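Local coordinates for protein minor fimbrium subunit Mfa5 (PDB 6TO1) that serves as an accessory subunit of the minor fimbriae, surface pili that mediate biofilm formation and adhesion to host cells and other oral bacteria, at residues I132-L146 and K197-T209. Sequence-based numbering, arbitrary orientation.
Sequences IDQSSSMGGQNIARL and KIRALTPIWGTHT. With MG (magnesium ion), chain B; PO4 (phosphate ion), chain C.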
ATOM      1  N   ILE A 132     -30.608  -7.295 -14.926  1.00 18.54           N
ATOM      2  CA  ILE A 132     -30.796  -7.563 -16.350  1.00 17.08           C
ATOM      3  C   ILE A 132     -32.285  -7.601 -16.693  1.00 17.86           C
ATOM      4  O   ILE A 132     -33.050  -8.374 -16.114  1.00 18.49           O
ATOM      5  CB  ILE A 132     -30.096  -8.864 -16.798  1.00 19.44           C
ATOM      6  CG1 ILE A 132     -28.643  -8.880 -16.299  1.00 24.78           C
ATOM      7  CG2 ILE A 132     -30.134  -9.005 -18.335  1.00 19.01           C
ATOM      8  CD1 ILE A 132     -27.809 -10.060 -16.796  1.00 22.83           C
ATOM      9  N   ASP A 133     -32.663  -6.766 -17.668  1.00 17.78           N
ATOM     10  CA  ASP A 133     -33.979  -6.709 -18.309  1.00 16.95           C
ATOM     11  C   ASP A 133     -34.194  -7.958 -19.156  1.00 18.57           C
ATOM     12  O   ASP A 133     -33.468  -8.164 -20.129  1.00 21.55           O
ATOM     13  CB  ASP A 133     -33.942  -5.436 -19.147  1.00 18.57           C
ATOM     14  CG  ASP A 133     -35.220  -5.112 -19.874  1.00 19.01           C
ATOM     15  OD1 ASP A 133     -36.149  -5.940 -19.990  1.00 18.42           O
ATOM     16  OD2 ASP A 133     -35.262  -3.969 -20.372  1.00 18.04           O
ATOM     17  N   GLN A 134     -35.137  -8.824 -18.763  1.00 19.37           N
ATOM     18  CA  GLN A 134     -35.569  -9.946 -19.605  1.00 21.21           C
ATOM     19  C   GLN A 134     -37.016  -9.767 -20.066  1.00 21.19           C
ATOM     20  O   GLN A 134     -37.772 -10.740 -20.196  1.00 21.95           O
ATOM     21  CB  GLN A 134     -35.379 -11.299 -18.888  1.00 19.87           C
ATOM     22  CG  GLN A 134     -36.191 -11.536 -17.647  1.00 18.72           C
ATOM     23  CD  GLN A 134     -36.171 -13.016 -17.189  1.00 21.16           C
ATOM     24  OE1 GLN A 134     -35.233 -13.760 -17.465  1.00 24.69           O
ATOM     25  NE2 GLN A 134     -37.215 -13.427 -16.494  1.00 22.52           N
ATOM     26  N   SER A 135     -37.423  -8.521 -20.299  1.00 18.92           N
ATOM     27  CA  SER A 135     -38.785  -8.230 -20.736  1.00 17.94           C
ATOM     28  C   SER A 135     -38.968  -8.640 -22.192  1.00 16.10           C
ATOM     29  O   SER A 135     -38.013  -8.876 -22.917  1.00 21.46           O
ATOM     30  CB  SER A 135     -39.101  -6.739 -20.565  1.00 22.20           C
ATOM     31  OG  SER A 135     -38.316  -5.970 -21.458  1.00 17.41           O
ATOM     32  N   SER A 136     -40.229  -8.690 -22.631  1.00 21.37           N
ATOM     33  CA  SER A 136     -40.529  -9.192 -23.976  1.00 22.66           C
ATOM     34  C   SER A 136     -39.944  -8.309 -25.074  1.00 24.72           C
ATOM     35  O   SER A 136     -39.602  -8.812 -26.157  1.00 23.41           O
ATOM     36  CB  SER A 136     -42.059  -9.367 -24.119  1.00 22.66           C
ATOM     37  OG  SER A 136     -42.687  -8.176 -24.530  1.00 26.48           O
ATOM     38  N   SER A 137     -39.731  -7.013 -24.808  1.00 19.12           N
ATOM     39  CA  SER A 137     -39.094  -6.168 -25.809  1.00 21.34           C
ATOM     40  C   SER A 137     -37.656  -6.573 -26.086  1.00 23.53           C
ATOM     41  O   SER A 137     -37.091  -6.135 -27.107  1.00 21.19           O
ATOM     42  CB  SER A 137     -39.143  -4.700 -25.355  1.00 22.02           C
ATOM     43  OG  SER A 137     -38.379  -4.552 -24.158  1.00 20.07           O
ATOM     44  N   MET A 138     -37.042  -7.356 -25.192  1.00 23.74           N
ATOM     45  CA  MET A 138     -35.704  -7.908 -25.392  1.00 21.13           C
ATOM     46  C   MET A 138     -35.732  -9.227 -26.170  1.00 23.20           C
ATOM     47  O   MET A 138     -34.659  -9.770 -26.488  1.00 21.01           O
ATOM     48  CB  MET A 138     -34.990  -8.152 -24.043  1.00 20.86           C
ATOM     49  CG  MET A 138     -34.825  -6.918 -23.140  1.00 25.02           C
ATOM     50  SD  MET A 138     -33.458  -5.840 -23.583  1.00 22.28           S
ATOM     51  CE  MET A 138     -32.024  -6.818 -23.144  1.00 23.91           C
ATOM     52  N   GLY A 139     -36.924  -9.708 -26.516  1.00 24.75           N
ATOM     53  CA  GLY A 139     -37.092 -10.965 -27.228  1.00 28.44           C
ATOM     54  C   GLY A 139     -37.874 -10.848 -28.530  1.00 26.53           C
ATOM     55  O   GLY A 139     -38.042  -9.750 -29.056  1.00 26.59           O
ATOM     56  N   GLY A 140     -38.349 -11.981 -29.051  1.00 29.91           N
ATOM     57  CA  GLY A 140     -39.053 -11.992 -30.328  1.00 23.50           C
ATOM     58  C   GLY A 140     -38.212 -11.442 -31.447  1.00 26.05           C
ATOM     59  O   GLY A 140     -37.061 -11.847 -31.658  1.00 34.20           O
ATOM     60  N   GLN A 141     -38.795 -10.482 -32.175  1.00 29.12           N
ATOM     61  CA  GLN A 141     -38.086  -9.806 -33.254  1.00 38.04           C
ATOM     62  C   GLN A 141     -36.787  -9.197 -32.762  1.00 32.89           C
ATOM     63  O   GLN A 141     -35.811  -9.088 -33.523  1.00 29.19           O
ATOM     64  CB  GLN A 141     -38.978  -8.708 -33.840  1.00 37.29           C
ATOM     65  CG  GLN A 141     -40.074  -9.196 -34.745  1.00 59.10           C
ATOM     66  CD  GLN A 141     -39.536  -9.997 -35.911  1.00 85.90           C
ATOM     67  OE1 GLN A 141     -39.432 -11.225 -35.835  1.00 77.98           O
ATOM     68  NE2 GLN A 141     -39.176  -9.310 -36.993  1.00 83.08           N
ATOM     69  N   ASN A 142     -36.760  -8.782 -31.498  1.00 31.14           N
ATOM     70  CA  ASN A 142     -35.612  -8.107 -30.922  1.00 25.40           C
ATOM     71  C   ASN A 142     -34.709  -9.049 -30.132  1.00 28.97           C
ATOM     72  O   ASN A 142     -33.922  -8.579 -29.313  1.00 26.18           O
ATOM     73  CB  ASN A 142     -36.053  -6.969 -29.991  1.00 33.90           C
ATOM     74  CG  ASN A 142     -36.934  -5.956 -30.670  1.00 37.06           C
ATOM     75  OD1 ASN A 142     -36.779  -5.683 -31.849  1.00 32.78           O
ATOM     76  ND2 ASN A 142     -37.851  -5.361 -29.906  1.00 28.60           N
ATOM     77  N   ILE A 143     -34.801 -10.364 -30.358  1.00 28.79           N
ATOM     78  CA  ILE A 143     -34.080 -11.320 -29.521  1.00 23.89           C
ATOM     79  C   ILE A 143     -32.571 -11.138 -29.552  1.00 24.76           C
ATOM     80  O   ILE A 143     -31.882 -11.627 -28.646  1.00 29.54           O
ATOM     81  CB  ILE A 143     -34.474 -12.765 -29.909  1.00 34.28           C
ATOM     82  CG1 ILE A 143     -33.914 -13.787 -28.923  1.00 30.95           C
ATOM     83  CG2 ILE A 143     -33.938 -13.099 -31.299  1.00 28.54           C
ATOM     84  CD1 ILE A 143     -34.548 -13.803 -27.555  1.00 26.15           C
ATOM     85  N   ALA A 144     -32.019 -10.456 -30.557  1.00 24.62           N
ATOM     86  CA  ALA A 144     -30.605 -10.119 -30.487  1.00 28.25           C
ATOM     87  C   ALA A 144     -30.276  -9.296 -29.245  1.00 27.03           C
ATOM     88  O   ALA A 144     -29.138  -9.354 -28.766  1.00 24.75           O
ATOM     89  CB  ALA A 144     -30.173  -9.369 -31.747  1.00 33.47           C
ATOM     90  N   ARG A 145     -31.257  -8.573 -28.696  1.00 25.28           N
ATOM     91  CA  ARG A 145     -31.022  -7.808 -27.473  1.00 25.15           C
ATOM     92  C   ARG A 145     -30.724  -8.731 -26.299  1.00 17.96           C
ATOM     93  O   ARG A 145     -29.670  -8.619 -25.664  1.00 22.93           O
ATOM     94  CB  ARG A 145     -32.239  -6.929 -27.172  1.00 24.87           C
ATOM     95  CG  ARG A 145     -32.471  -5.818 -28.185  1.00 27.51           C
ATOM     96  CD  ARG A 145     -33.662  -4.942 -27.797  1.00 24.50           C
ATOM     97  NE  ARG A 145     -34.049  -4.015 -28.860  1.00 23.94           N
ATOM     98  CZ  ARG A 145     -35.119  -3.228 -28.810  1.00 20.75           C
ATOM     99  NH1 ARG A 145     -35.904  -3.223 -27.741  1.00 23.41           N
ATOM    100  NH2 ARG A 145     -35.403  -2.427 -29.820  1.00 25.88           N
ATOM    101  N   LEU A 146     -31.646  -9.656 -25.995  1.00 22.64           N
ATOM    102  CA  LEU A 146     -31.417 -10.558 -24.866  1.00 28.37           C
ATOM    103  C   LEU A 146     -30.190 -11.433 -25.117  1.00 24.08           C
ATOM    104  O   LEU A 146     -29.403 -11.696 -24.199  1.00 25.24           O
ATOM    105  CB  LEU A 146     -32.659 -11.406 -24.594  1.00 23.20           C
ATOM    106  CG  LEU A 146     -32.575 -12.225 -23.305  1.00 27.40           C
ATOM    107  CD1 LEU A 146     -32.269 -11.330 -22.077  1.00 24.60           C
ATOM    108  CD2 LEU A 146     -33.829 -13.048 -23.051  1.00 29.33           C
ATOM    109  N   LYS A 197     -27.068 -18.729 -14.403  1.00 23.62           N
ATOM    110  CA  LYS A 197     -28.310 -17.984 -14.240  1.00 22.36           C
ATOM    111  C   LYS A 197     -28.519 -16.995 -15.380  1.00 21.83           C
ATOM    112  O   LYS A 197     -29.651 -16.788 -15.831  1.00 25.14           O
ATOM    113  CB  LYS A 197     -28.312 -17.267 -12.895  1.00 22.42           C
ATOM    114  CG  LYS A 197     -28.298 -18.193 -11.698  1.00 26.33           C
ATOM    115  CD  LYS A 197     -29.573 -18.992 -11.626  1.00 29.96           C
ATOM    116  CE  LYS A 197     -29.626 -19.832 -10.352  1.00 40.32           C
ATOM    117  NZ  LYS A 197     -30.860 -20.662 -10.323  1.00 39.16           N
ATOM    118  N   ILE A 198     -27.435 -16.372 -15.859  1.00 24.29           N
ATOM    119  CA  ILE A 198     -27.545 -15.437 -16.974  1.00 25.74           C
ATOM    120  C   ILE A 198     -27.969 -16.166 -18.237  1.00 28.83           C
ATOM    121  O   ILE A 198     -28.800 -15.670 -19.012  1.00 25.31           O
ATOM    122  CB  ILE A 198     -26.212 -14.689 -17.163  1.00 18.96           C
ATOM    123  CG1 ILE A 198     -25.897 -13.843 -15.928  1.00 18.16           C
ATOM    124  CG2 ILE A 198     -26.243 -13.880 -18.435  1.00 24.20           C
ATOM    125  CD1 ILE A 198     -24.541 -13.201 -15.976  1.00 24.89           C
ATOM    126  N   ARG A 199     -27.420 -17.367 -18.470  1.00 26.90           N
ATOM    127  CA  ARG A 199     -27.798 -18.135 -19.654  1.00 25.71           C
ATOM    128  C   ARG A 199     -29.252 -18.572 -19.613  1.00 21.88           C
ATOM    129  O   ARG A 199     -29.826 -18.856 -20.671  1.00 31.56           O
ATOM    130  CB  ARG A 199     -26.897 -19.374 -19.813  1.00 26.86           C
ATOM    131  CG  ARG A 199     -25.521 -19.019 -20.309  1.00 30.60           C
ATOM    132  CD  ARG A 199     -24.757 -20.258 -20.790  1.00 31.11           C
ATOM    133  NE  ARG A 199     -24.714 -21.253 -19.738  1.00 28.45           N
ATOM    134  CZ  ARG A 199     -23.750 -21.335 -18.832  1.00 31.76           C
ATOM    135  NH1 ARG A 199     -22.735 -20.488 -18.860  1.00 31.57           N
ATOM    136  NH2 ARG A 199     -23.798 -22.279 -17.904  1.00 33.68           N
ATOM    137  N   ALA A 200     -29.880 -18.592 -18.443  1.00 23.40           N
ATOM    138  CA  ALA A 200     -31.266 -19.037 -18.354  1.00 25.54           C
ATOM    139  C   ALA A 200     -32.285 -17.898 -18.486  1.00 27.04           C
ATOM    140  O   ALA A 200     -33.486 -18.141 -18.301  1.00 23.94           O
ATOM    141  CB  ALA A 200     -31.520 -19.766 -17.034  1.00 31.10           C
ATOM    142  N   LEU A 201     -31.835 -16.673 -18.761  1.00 25.99           N
ATOM    143  CA  LEU A 201     -32.754 -15.561 -18.963  1.00 24.88           C
ATOM    144  C   LEU A 201     -33.676 -15.862 -20.138  1.00 25.51           C
ATOM    145  O   LEU A 201     -33.250 -16.424 -21.149  1.00 24.42           O
ATOM    146  CB  LEU A 201     -31.978 -14.276 -19.248  1.00 21.51           C
ATOM    147  CG  LEU A 201     -31.069 -13.713 -18.162  1.00 22.72           C
ATOM    148  CD1 LEU A 201     -30.345 -12.478 -18.755  1.00 27.17           C
ATOM    149  CD2 LEU A 201     -31.817 -13.341 -16.904  1.00 24.89           C
ATOM    150  N   THR A 202     -34.929 -15.431 -20.022  1.00 25.98           N
ATOM    151  CA  THR A 202     -35.920 -15.719 -21.035  1.00 30.39           C
ATOM    152  C   THR A 202     -36.920 -14.574 -21.094  1.00 22.75           C
ATOM    153  O   THR A 202     -37.258 -14.007 -20.045  1.00 24.08           O
ATOM    154  CB  THR A 202     -36.619 -17.045 -20.692  1.00 31.40           C
ATOM    155  OG1 THR A 202     -37.380 -17.505 -21.805  1.00 36.71           O
ATOM    156  CG2 THR A 202     -37.526 -16.850 -19.507  1.00 24.72           C
ATOM    157  N   PRO A 203     -37.397 -14.205 -22.275  1.00 25.33           N
ATOM    158  CA  PRO A 203     -38.250 -13.002 -22.376  1.00 23.77           C
ATOM    159  C   PRO A 203     -39.643 -13.216 -21.807  1.00 29.62           C
ATOM    160  O   PRO A 203     -40.343 -14.158 -22.177  1.00 27.28           O
ATOM    161  CB  PRO A 203     -38.304 -12.717 -23.883  1.00 26.52           C
ATOM    162  CG  PRO A 203     -37.259 -13.578 -24.514  1.00 33.51           C
ATOM    163  CD  PRO A 203     -37.026 -14.743 -23.600  1.00 28.84           C
ATOM    164  N   ILE A 204     -40.062 -12.299 -20.930  1.00 23.52           N
ATOM    165  CA  ILE A 204     -41.356 -12.339 -20.271  1.00 21.06           C
ATOM    166  C   ILE A 204     -41.947 -10.935 -20.346  1.00 20.65           C
ATOM    167  O   ILE A 204     -41.216  -9.951 -20.228  1.00 18.24           O
ATOM    168  CB  ILE A 204     -41.241 -12.809 -18.805  1.00 20.78           C
ATOM    169  CG1 ILE A 204     -40.718 -14.246 -18.755  1.00 29.18           C
ATOM    170  CG2 ILE A 204     -42.561 -12.688 -18.093  1.00 23.03           C
ATOM    171  CD1 ILE A 204     -40.442 -14.760 -17.351  1.00 37.78           C
ATOM    172  N   TRP A 205     -43.260 -10.837 -20.543  1.00 22.16           N
ATOM    173  CA  TRP A 205     -43.879  -9.522 -20.704  1.00 23.55           C
ATOM    174  C   TRP A 205     -43.593  -8.623 -19.499  1.00 23.41           C
ATOM    175  O   TRP A 205     -43.552  -9.070 -18.352  1.00 21.40           O
ATOM    176  CB  TRP A 205     -45.419  -9.640 -20.906  1.00 22.79           C
ATOM    177  CG  TRP A 205     -46.186 -10.265 -19.753  1.00 23.07           C
ATOM    178  CD1 TRP A 205     -46.496 -11.603 -19.574  1.00 23.22           C
ATOM    179  CD2 TRP A 205     -46.739  -9.582 -18.605  1.00 22.73           C
ATOM    180  NE1 TRP A 205     -47.174 -11.775 -18.388  1.00 27.16           N
ATOM    181  CE2 TRP A 205     -47.354 -10.554 -17.789  1.00 25.00           C
ATOM    182  CE3 TRP A 205     -46.783  -8.251 -18.207  1.00 22.21           C
ATOM    183  CZ2 TRP A 205     -47.972 -10.234 -16.588  1.00 25.97           C
ATOM    184  CZ3 TRP A 205     -47.387  -7.939 -17.006  1.00 21.44           C
ATOM    185  CH2 TRP A 205     -47.987  -8.921 -16.221  1.00 24.98           C
ATOM    186  N   GLY A 206     -43.461  -7.322 -19.771  1.00 20.52           N
ATOM    187  CA  GLY A 206     -43.408  -6.339 -18.707  1.00 21.59           C
ATOM    188  C   GLY A 206     -41.991  -5.876 -18.436  1.00 19.32           C
ATOM    189  O   GLY A 206     -41.083  -6.695 -18.425  1.00 18.43           O
ATOM    190  N   THR A 207     -41.785  -4.583 -18.206  1.00 16.94           N
ATOM    191  CA  THR A 207     -40.448  -4.040 -17.964  1.00 16.98           C
ATOM    192  C   THR A 207     -40.488  -3.191 -16.692  1.00 17.48           C
ATOM    193  O   THR A 207     -40.626  -1.960 -16.742  1.00 19.62           O
ATOM    194  CB  THR A 207     -39.950  -3.244 -19.176  1.00 18.39           C
ATOM    195  OG1 THR A 207     -40.069  -4.011 -20.393  1.00 17.63           O
ATOM    196  CG2 THR A 207     -38.506  -2.815 -18.977  1.00 17.54           C
ATOM    197  N   HIS A 208     -40.337  -3.851 -15.544  1.00 14.70           N
ATOM    198  CA  HIS A 208     -40.459  -3.207 -14.222  1.00 17.49           C
ATOM    199  C   HIS A 208     -39.069  -2.794 -13.734  1.00 16.42           C
ATOM    200  O   HIS A 208     -38.489  -3.369 -12.812  1.00 16.14           O
ATOM    201  CB  HIS A 208     -41.135  -4.165 -13.255  1.00 17.50           C
ATOM    202  CG  HIS A 208     -41.819  -3.521 -12.088  1.00 15.04           C
ATOM    203  ND1 HIS A 208     -41.247  -2.525 -11.325  1.00 17.02           N
ATOM    204  CD2 HIS A 208     -43.019  -3.783 -11.524  1.00 14.95           C
ATOM    205  CE1 HIS A 208     -42.074  -2.197 -10.344  1.00 15.72           C
ATOM    206  NE2 HIS A 208     -43.163  -2.937 -10.453  1.00 17.46           N
ATOM    207  N   THR A 209     -38.496  -1.813 -14.444  1.00 14.64           N
ATOM    208  CA  THR A 209     -37.118  -1.409 -14.158  1.00 17.85           C
ATOM    209  C   THR A 209     -36.991  -0.891 -12.726  1.00 15.48           C
ATOM    210  O   THR A 209     -36.015  -1.193 -12.029  1.00 15.16           O
ATOM    211  CB  THR A 209     -36.684  -0.386 -15.202  1.00 17.66           C
ATOM    212  OG1 THR A 209     -36.846  -0.967 -16.507  1.00 19.21           O
ATOM    213  CG2 THR A 209     -35.229   0.052 -15.023  1.00 15.37           C
TER
HETATM  214 MG    MG B1101     -39.176  -4.243 -22.240  1.00 19.27          MG
HETATM  215  P   PO4 C1102     -42.274  -5.194 -22.522  1.00 20.59           P
HETATM  216  O1  PO4 C1102     -42.814  -6.629 -22.376  1.00 20.91           O
HETATM  217  O2  PO4 C1102     -42.644  -4.386 -21.286  1.00 20.30           O
HETATM  218  O3  PO4 C1102     -42.974  -4.580 -23.719  1.00 23.39           O
HETATM  219  O4  PO4 C1102     -40.819  -5.194 -22.805  1.00 19.73           O
HETATM  220  O   HOH W   1     -37.417  -3.296 -21.866  1.00 19.53           O
HETATM  221  O   HOH W   2     -39.838  -2.368 -22.922  1.00 18.57           O
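Ser135 and Ile204 form a single backbone bridge, their CA atoms 4.9 Å apart, in which Ile204 N donates to Gln134 O (2.9 Å). The same oxygen receives a CA-H...O contact from Pro203. The Gln134 side chain grips the chain a second time: CG sits between the backbone N and the carbonyl carbon (chi1 64°), the chain beyond is extended, and OE1 accepts from Thr202 N at 3.1 Å. That bond is straight at the hydrogen (166°), yet the donor stands 54° above the amide's carbonyl plane. The amide's NE2 passes alongside Ile204 CD1 and is hydrogen-bonded to Asp178, so both ends of the buried amide are held. The site built here is the MIDAS of a von Willebrand factor A domain: the DxSxS run after strand 126-133 supplies Ser135 and Ser137, and the loop following helix 191-199 supplies Thr207. Ser135 OG and Thr207 OG1 each bind magnesium at 2.1 Å; two waters, a phosphate oxygen and Ser137 OG, which is also hydrogen-bonded to Asp235, bring the ligands to six. Asp133 remains in the second shell: its OD1 accepts from Ser135 N, closing an Asx turn, and also from Ser135 OG, while its OD2 receives a metal-bound water. The phosphate, probably from the crystallisation liquor, joins the two segments again, with O1 accepting from Gly206 N (2.8 Å) and from Ser136 OG. An apolar patch lies beyond the Gln134 bonds. Leu201 CD1 meets Ile132 CG2 at 3.5 Å, the two side chains crossing at about a right angle, and also reaches Leu146 CD1. The other Leu146 branch, CD2, lies against Pro203 CD at 3.7 Å, while Pro203 CG rests on Gly139 CA.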